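Local coordinates for conserved hypothetical protein (Agrobacterium tumefaciens, PDB 2FEX) that is of unknown function but belongs to the DJ-1/PfpI family, whose members share a glutaminase-like alpha/beta fold and include stress-response proteins and proteases, at residues Thr2-Ala7 with Leu28-Val33; Ala9-Asp14 with Gly71-Glu76. All coordinates share one frame; numbering follows the deposited sequence.

Interaction 1. Residues Thr2-Ala7 with Leu28-Val33; sequences TRIAIA and LGVEIV
Arg3 and Glu31 lead a parallel pairing in which Ile4 matches Ile32 and Ala5 matches Val33. Four backbone hydrogen bonds close it: Glu31 N to Thr2 O, Ile4 N to Glu31 O (2.9 Å), Val33 N to Ile4 O and Ile6 N to Val33 O (2.8 Å). Beside Thr2 a water accepts from Thr2 N and donates to Gly29 O. The charged pair lies on the face shared with Ala5 and Val33. Arg3 and Glu31 run side by side and form a salt bridge, with Arg3 NH2 donating to Glu31 OE2 at 2.7 Å. The oxygen sits in the guanidinium plane, yet the nitrogen meets it from above the carboxylate, the two planes being 51° apart. Val33 CG2 lies over one guanidinium face, toward its rim, 3.5 Å from Arg3 NH2. On the face of Ile4 and Ile32 the contacts are apolar: Ile4 CG1 meets Val30 CG1 at 3.8 Å, and Ile6 CD1 reaches Ile32 CG2 at 3.8 Å. Val30 CG1, anti to its own nitrogen (chi1 173°), is thereby carried toward Ile4. The strands belong to a right-handed beta-alpha-beta crossover; its helix 18-27 packs on Ile6, Val30 and Ile32, while strand 66-69 bonds to the opposite edge of strand 3-7.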
loop_
_atom_site.group_PDB
_atom_site.type_symbol
_atom_site.label_atom_id
_atom_site.label_comp_id
_atom_site.label_asym_id
_atom_site.label_seq_id
_atom_site.Cartn_x
_atom_site.Cartn_y
_atom_site.Cartn_z
ATOM N N THR A 2 -19.292 4.431 -10.204
ATOM C CA THR A 2 -18.509 3.237 -10.409
ATOM C C THR A 2 -18.234 2.672 -9.014
ATOM O O THR A 2 -17.920 3.435 -8.102
ATOM C CB THR A 2 -17.161 3.547 -11.111
ATOM O OG1 THR A 2 -17.424 4.063 -12.428
ATOM C CG2 THR A 2 -16.316 2.336 -11.215
ATOM N N ARG A 3 -18.345 1.348 -8.877
ATOM C CA ARG A 3 -18.090 0.696 -7.592
ATOM C C ARG A 3 -17.158 -0.482 -7.818
ATOM O O ARG A 3 -17.355 -1.261 -8.761
ATOM C CB ARG A 3 -19.384 0.159 -6.976
ATOM C CG ARG A 3 -20.396 1.176 -6.469
ATOM C CD ARG A 3 -21.616 0.407 -5.853
ATOM N NE ARG A 3 -21.569 0.289 -4.396
ATOM C CZ ARG A 3 -22.120 -0.689 -3.680
ATOM N NH1 ARG A 3 -22.765 -1.700 -4.272
ATOM N NH2 ARG A 3 -22.018 -0.670 -2.350
ATOM N N ILE A 4 -16.140 -0.610 -6.953
ATOM C CA ILE A 4 -15.158 -1.658 -7.144
ATOM C C ILE A 4 -15.162 -2.445 -5.850
ATOM O O ILE A 4 -15.027 -1.842 -4.773
ATOM C CB ILE A 4 -13.738 -1.072 -7.359
ATOM C CG1 ILE A 4 -13.695 -0.235 -8.695
ATOM C CG2 ILE A 4 -12.635 -2.186 -7.322
ATOM C CD1 ILE A 4 -12.271 0.432 -8.948
ATOM N N ALA A 5 -15.242 -3.768 -5.941
ATOM C CA ALA A 5 -15.105 -4.634 -4.775
ATOM C C ALA A 5 -13.649 -5.088 -4.691
ATOM O O ALA A 5 -13.047 -5.552 -5.696
ATOM C CB ALA A 5 -15.998 -5.878 -4.939
ATOM N N ILE A 6 -13.105 -5.001 -3.488
ATOM C CA ILE A 6 -11.730 -5.451 -3.256
ATOM C C ILE A 6 -11.829 -6.620 -2.277
ATOM O O ILE A 6 -12.313 -6.474 -1.134
ATOM C CB ILE A 6 -10.831 -4.314 -2.689
ATOM C CG1 ILE A 6 -10.749 -3.229 -3.816
ATOM C CG2 ILE A 6 -9.455 -4.937 -2.311
ATOM C CD1 ILE A 6 -9.821 -2.093 -3.443
ATOM N N ALA A 7 -11.422 -7.798 -2.756
ATOM C CA ALA A 7 -11.612 -9.029 -1.985
ATOM C C ALA A 7 -10.358 -9.283 -1.141
ATOM O O ALA A 7 -9.377 -9.886 -1.621
ATOM C CB ALA A 7 -11.867 -10.251 -2.957
ATOM N N LEU A 28 -11.047 10.034 -7.588
ATOM C CA LEU A 28 -11.805 9.713 -8.811
ATOM C C LEU A 28 -13.296 9.418 -8.543
ATOM O O LEU A 28 -14.039 9.034 -9.463
ATOM C CB LEU A 28 -11.115 8.541 -9.538
ATOM C CG LEU A 28 -9.615 8.697 -9.882
ATOM C CD1 LEU A 28 -9.134 7.462 -10.679
ATOM C CD2 LEU A 28 -9.356 9.992 -10.697
ATOM N N GLY A 29 -13.738 9.579 -7.286
ATOM C CA GLY A 29 -15.174 9.460 -6.951
ATOM C C GLY A 29 -15.745 8.046 -7.037
ATOM O O GLY A 29 -16.957 7.858 -7.167
ATOM N N VAL A 30 -14.867 7.054 -6.962
ATOM C CA VAL A 30 -15.265 5.629 -7.026
ATOM C C VAL A 30 -15.636 5.146 -5.632
ATOM O O VAL A 30 -14.965 5.505 -4.650
ATOM C CB VAL A 30 -14.084 4.805 -7.599
ATOM C CG1 VAL A 30 -14.366 3.292 -7.538
ATOM C CG2 VAL A 30 -13.734 5.320 -9.022
ATOM N N GLU A 31 -16.692 4.317 -5.528
ATOM C CA GLU A 31 -17.042 3.716 -4.242
ATOM C C GLU A 31 -16.275 2.400 -4.112
ATOM O O GLU A 31 -16.254 1.619 -5.048
ATOM C CB GLU A 31 -18.541 3.421 -4.154
ATOM C CG GLU A 31 -18.982 2.960 -2.771
ATOM C CD GLU A 31 -20.421 2.489 -2.746
ATOM O OE1 GLU A 31 -21.216 2.927 -3.632
ATOM O OE2 GLU A 31 -20.728 1.672 -1.852
ATOM N N ILE A 32 -15.640 2.198 -2.973
ATOM C CA ILE A 32 -14.861 0.958 -2.756
ATOM C C ILE A 32 -15.603 0.144 -1.732
ATOM O O ILE A 32 -15.932 0.680 -0.620
ATOM C CB ILE A 32 -13.414 1.269 -2.239
ATOM C CG1 ILE A 32 -12.657 2.176 -3.204
ATOM C CG2 ILE A 32 -12.618 -0.014 -2.038
ATOM C CD1 ILE A 32 -12.362 1.505 -4.553
ATOM N N VAL A 33 -15.844 -1.120 -2.074
ATOM C CA VAL A 33 -16.428 -2.081 -1.139
ATOM C C VAL A 33 -15.331 -3.094 -0.787
ATOM O O VAL A 33 -14.877 -3.818 -1.647
ATOM C CB VAL A 33 -17.598 -2.837 -1.808
ATOM C CG1 VAL A 33 -18.204 -3.909 -0.861
ATOM C CG2 VAL A 33 -18.670 -1.797 -2.279
HETATM O O HOH W 1 -17.827 6.821 -9.506
#

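Interaction 2. Residues Ala9-Asp14 with Gly71-Glu76; sequences AQDFAD and GGLSWE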
loop_
_atom_site.group_PDB
_atom_site.type_symbol
_atom_site.label_atom_id
_atom_site.label_comp_id
_atom_site.label_asym_id
_atom_site.label_seq_id
_atom_site.Cartn_x
_atom_site.Cartn_y
_atom_site.Cartn_z
ATOM N N ALA A 9 -8.314 -10.775 2.365
ATOM C CA ALA A 9 -8.232 -12.069 3.056
ATOM C C ALA A 9 -7.189 -11.906 4.100
ATOM O O ALA A 9 -6.382 -10.927 4.088
ATOM C CB ALA A 9 -7.839 -13.151 2.049
ATOM N N GLN A 10 -7.145 -12.879 4.998
ATOM C CA GLN A 10 -6.074 -12.921 5.995
ATOM C C GLN A 10 -4.726 -12.870 5.273
ATOM O O GLN A 10 -4.539 -13.556 4.246
ATOM C CB GLN A 10 -6.198 -14.207 6.812
ATOM C CG GLN A 10 -7.410 -14.185 7.743
ATOM C CD GLN A 10 -7.265 -13.246 8.957
ATOM O OE1 GLN A 10 -6.278 -12.502 9.105
ATOM N NE2 GLN A 10 -8.245 -13.341 9.870
ATOM N N ASP A 11 -3.811 -12.058 5.807
ATOM C CA ASP A 11 -2.437 -11.949 5.285
ATOM C C ASP A 11 -2.438 -11.377 3.871
ATOM O O ASP A 11 -1.540 -11.643 3.086
ATOM C CB ASP A 11 -1.736 -13.330 5.307
ATOM C CG ASP A 11 -1.536 -13.842 6.704
ATOM O OD1 ASP A 11 -1.079 -13.062 7.558
ATOM O OD2 ASP A 11 -1.854 -15.004 6.903
ATOM N N PHE A 12 -3.394 -10.479 3.560
ATOM C CA PHE A 12 -3.339 -9.821 2.228
ATOM C C PHE A 12 -2.116 -8.902 2.129
ATOM O O PHE A 12 -1.628 -8.358 3.158
ATOM C CB PHE A 12 -4.634 -9.048 1.870
ATOM C CG PHE A 12 -4.843 -7.747 2.632
ATOM C CD1 PHE A 12 -4.403 -6.511 2.051
ATOM C CD2 PHE A 12 -5.566 -7.741 3.853
ATOM C CE1 PHE A 12 -4.671 -5.235 2.730
ATOM C CE2 PHE A 12 -5.839 -6.504 4.526
ATOM C CZ PHE A 12 -5.358 -5.277 3.949
ATOM N N ALA A 13 -1.619 -8.769 0.887
ATOM C CA ALA A 13 -0.411 -7.966 0.634
ATOM C C ALA A 13 -0.808 -6.474 0.650
ATOM O O ALA A 13 -1.465 -5.971 -0.262
ATOM C CB ALA A 13 0.198 -8.364 -0.746
ATOM N N ASP A 14 -0.388 -5.761 1.700
ATOM C CA ASP A 14 -0.850 -4.357 1.899
ATOM C C ASP A 14 -0.594 -3.494 0.684
ATOM O O ASP A 14 -1.390 -2.597 0.386
ATOM C CB ASP A 14 -0.122 -3.673 3.063
ATOM C CG ASP A 14 -0.233 -4.452 4.374
ATOM O OD1 ASP A 14 -0.583 -3.797 5.410
ATOM O OD2 ASP A 14 0.062 -5.662 4.392
ATOM N N GLY A 71 -3.062 -10.177 -3.767
ATOM C CA GLY A 71 -2.401 -11.365 -3.266
ATOM C C GLY A 71 -2.125 -11.311 -1.783
ATOM O O GLY A 71 -2.774 -10.520 -1.044
ATOM N N GLY A 72 -1.178 -12.163 -1.334
ATOM C CA GLY A 72 -0.963 -12.271 0.111
ATOM C C GLY A 72 -0.661 -13.724 0.419
ATOM O O GLY A 72 -0.429 -14.509 -0.529
ATOM N N LEU A 73 -0.631 -14.064 1.708
ATOM C CA LEU A 73 -0.001 -15.377 2.068
ATOM C C LEU A 73 -0.991 -16.523 2.214
ATOM O O LEU A 73 -0.590 -17.667 2.540
ATOM C CB LEU A 73 0.712 -15.226 3.398
ATOM C CG LEU A 73 1.814 -14.178 3.401
ATOM C CD1 LEU A 73 2.456 -14.074 4.798
ATOM C CD2 LEU A 73 2.912 -14.402 2.326
ATOM N N SER A 74 -2.286 -16.247 2.070
ATOM C CA SER A 74 -3.263 -17.347 2.328
ATOM C C SER A 74 -3.045 -18.560 1.430
ATOM O O SER A 74 -3.124 -19.706 1.886
ATOM C CB SER A 74 -4.746 -16.872 2.258
ATOM O OG SER A 74 -5.030 -16.346 0.967
ATOM N N TRP A 75 -2.734 -18.294 0.159
ATOM C CA TRP A 75 -2.460 -19.439 -0.771
ATOM C C TRP A 75 -1.317 -20.329 -0.298
ATOM O O TRP A 75 -1.510 -21.556 -0.150
ATOM C CB TRP A 75 -2.297 -18.914 -2.202
ATOM C CG TRP A 75 -3.608 -18.290 -2.668
ATOM C CD1 TRP A 75 -4.681 -18.924 -3.271
ATOM C CD2 TRP A 75 -3.974 -16.938 -2.513
ATOM N NE1 TRP A 75 -5.703 -18.030 -3.467
ATOM C CE2 TRP A 75 -5.294 -16.789 -3.033
ATOM C CE3 TRP A 75 -3.323 -15.811 -1.975
ATOM C CZ2 TRP A 75 -5.971 -15.526 -3.039
ATOM C CZ3 TRP A 75 -3.989 -14.569 -1.946
ATOM C CH2 TRP A 75 -5.302 -14.434 -2.461
ATOM N N GLU A 76 -0.163 -19.728 0.034
ATOM C CA GLU A 76 0.991 -20.530 0.422
ATOM C C GLU A 76 0.758 -21.195 1.768
ATOM O O GLU A 76 1.339 -22.257 2.034
ATOM C CB GLU A 76 2.269 -19.727 0.442
ATOM C CG GLU A 76 2.303 -18.568 1.325
ATOM C CD GLU A 76 3.417 -17.631 0.879
ATOM O OE1 GLU A 76 3.229 -16.892 -0.153
ATOM O OE2 GLU A 76 4.464 -17.682 1.562
HETATM O O HOH W 2 -4.008 -13.853 1.521
#
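Gly72, with no side chain and a positive phi, brings its CA directly against the backbone of Asp11 and Phe12, 3.1 Å from Asp11 O and 4.0 Å from Phe12 CA. Two hydrogen bonds flank this close point: Leu73 N donates to Asp11 O (2.9 Å) and Ala13 N to Gly71 O (2.9 Å), each donor standing about 40° above the acceptor's carbonyl plane. Phe12 CA adds a CA-H...O contact to Gly71 O. Ala13 CB rests 3.7 Å from Gly71 O. Asp11 CB touches Leu73 CB at 3.6 Å, its carboxylate turned off beside its own backbone nitrogen (chi1 -65°). The result is a single bridge between two loops of the DJ-1/PfpI fold, one after strand 3-7, where Ala9 to Phe12 form a type II beta turn, the other leading into helix 74-77. Toward Gln10 the contact slackens. No direct hydrogen bond links the two backbones here; a water bridges them, donating to Gln10 O and accepting from Ser74 N (3.0 Å), while Ser74 CB stays 3.9 Å from Gln10 O. The exposed Gln10 side chain leads away from Ser74, its OE1 taking a hydrogen bond from Thr43 N.

Along the chain the segments alternate: 2-7, 9-14, 28-33, then 71-76, so the two contacts cross in sequence. Strand 3-7 enters interaction 1 and, after a gap of one residue, the loop that follows it enters interaction 2, though the contact centres lie about 20 Å apart. Strand 3-7 stands between strands 31-36 and 66-69 in the central mixed sheet; interaction 1 joins it to the former, while interaction 2 joins the loops that follow strands 3-7 and 66-69. The contacts thus tie neighbouring strands within the sheet and beyond the C-terminal ends of these strands. Interaction 2 lies near a probable nucleophile elbow around Cys101, and both contacts also touch the second subunit.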